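Local coordinates for protein myosin-I heavy chain (Dictyostelium discoideum, PDB 5EJR) that works as an actin-based motor with ATPase activity in early phagocytosis and adhesion, this chain being its C-terminal MyTH4-FERM tail domain, at residues Gly83-Ala86 against Ser87-Ile90. Numbering follows the deposited sequence.
Sequences GQTA and SLVI
Thr85 and Val89 close the first turn of helix 86-99: Val89 N donates to Thr85 O at 2.9 Å, lying in the carbonyl plane though the N-H is bent to 142°. One residue on, Ile90 N gives a straighter bond (170°) to Ala86 O. Gln84 and Thr85 are still extended, and the backbone turns helical at Ala86. That switch puts Thr85 at the N-cap position, yet it illustrates how a helix start can do without the usual side-chain cap. With OG1 anti to its own N (chi1 -173°), the hydroxyl is swung away from a direct bond to the first turn; a water bridges instead, accepting from Ser87 N at 3.0 Å and hydrogen-bonding to Thr85 OG1 at 3.3 Å, and probably stands in for the missing cap. The same rotation sends the methyl CG2 inward, where it sits 3.4 Å from Ser87 OG. Leu88 crosses Thr85 at about a right angle, and its CB, CG, CD1 and CD2 all lie within 4.0 Å of Thr85 CG2, CB being nearest. From the loop, the bent side chain of Gln84 folds back to bring its terminal amide over the Leu88 side chain. An alanine in place of Leu88 would probably leave the Thr85 methyl with little to lean on and the Gln84 amide freer to swing. Beside them, Val89 CG2 rests 3.3 Å from Thr85 O. In the MyTH4 part of the tail, this helix start packs against several neighbours: Ala86 and Val89 meet helix 58-75, Ile90 reaches Leu130 and Phe133 of helix 121-137, and Ser87 touches helix 194-205 while its OG hydrogen-bonds Glu282, a polar link from the MyTH4 part to helix 274-283 of the FERM part.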
loop_
_atom_site.group_PDB
_atom_site.type_symbol
_atom_site.label_atom_id
_atom_site.label_comp_id
_atom_site.label_asym_id
_atom_site.label_seq_id
_atom_site.Cartn_x
_atom_site.Cartn_y
_atom_site.Cartn_z
ATOM N N GLY A 83 -17.816 -8.836 -14.083
ATOM C CA GLY A 83 -16.485 -8.371 -13.711
ATOM C C GLY A 83 -16.405 -7.515 -12.462
ATOM O O GLY A 83 -15.630 -6.553 -12.431
ATOM N N GLN A 84 -17.195 -7.852 -11.419
ATOM C CA GLN A 84 -17.208 -7.089 -10.168
ATOM C C GLN A 84 -17.314 -7.981 -8.921
ATOM O O GLN A 84 -17.732 -9.141 -9.007
ATOM C CB GLN A 84 -18.340 -6.039 -10.173
ATOM C CG GLN A 84 -18.131 -4.808 -11.050
ATOM C CD GLN A 84 -17.050 -3.891 -10.530
ATOM O OE1 GLN A 84 -15.898 -3.947 -10.971
ATOM N NE2 GLN A 84 -17.404 -3.013 -9.600
ATOM N N THR A 85 -16.947 -7.420 -7.760
ATOM C CA THR A 85 -17.014 -8.094 -6.459
ATOM C C THR A 85 -17.476 -7.111 -5.381
ATOM O O THR A 85 -17.444 -5.899 -5.612
ATOM C CB THR A 85 -15.676 -8.799 -6.111
ATOM O OG1 THR A 85 -15.857 -9.560 -4.914
ATOM C CG2 THR A 85 -14.530 -7.831 -5.911
ATOM N N ALA A 86 -17.888 -7.629 -4.205
ATOM C CA ALA A 86 -18.339 -6.811 -3.074
ATOM C C ALA A 86 -17.289 -5.770 -2.619
ATOM O O ALA A 86 -17.663 -4.631 -2.324
ATOM C CB ALA A 86 -18.739 -7.701 -1.909
ATOM N N SER A 87 -15.979 -6.152 -2.574
ATOM C CA SER A 87 -14.927 -5.210 -2.163
ATOM C C SER A 87 -14.800 -4.065 -3.162
ATOM O O SER A 87 -14.725 -2.902 -2.761
ATOM C CB SER A 87 -13.591 -5.915 -1.949
ATOM O OG SER A 87 -13.119 -6.549 -3.124
ATOM N N LEU A 88 -14.846 -4.402 -4.458
ATOM C CA LEU A 88 -14.801 -3.477 -5.598
ATOM C C LEU A 88 -16.012 -2.535 -5.567
ATOM O O LEU A 88 -15.865 -1.344 -5.841
ATOM C CB LEU A 88 -14.784 -4.282 -6.905
ATOM C CG LEU A 88 -13.453 -4.383 -7.676
ATOM C CD1 LEU A 88 -12.301 -4.832 -6.789
ATOM C CD2 LEU A 88 -13.581 -5.326 -8.870
ATOM N N VAL A 89 -17.188 -3.051 -5.137
ATOM C CA VAL A 89 -18.425 -2.256 -5.052
ATOM C C VAL A 89 -18.324 -1.205 -3.947
ATOM O O VAL A 89 -18.563 -0.027 -4.214
ATOM C CB VAL A 89 -19.693 -3.154 -4.955
ATOM C CG1 VAL A 89 -20.920 -2.353 -4.523
ATOM C CG2 VAL A 89 -19.960 -3.855 -6.281
ATOM N N ILE A 90 -17.929 -1.608 -2.725
ATOM C CA ILE A 90 -17.776 -0.664 -1.615
ATOM C C ILE A 90 -16.611 0.327 -1.879
ATOM O O ILE A 90 -16.725 1.479 -1.486
ATOM C CB ILE A 90 -17.687 -1.378 -0.234
ATOM C CG1 ILE A 90 -17.829 -0.369 0.935
ATOM C CG2 ILE A 90 -16.436 -2.256 -0.110
ATOM C CD1 ILE A 90 -18.188 -1.024 2.329
HETATM O O HOH W 1 -15.006 -8.881 -1.828
#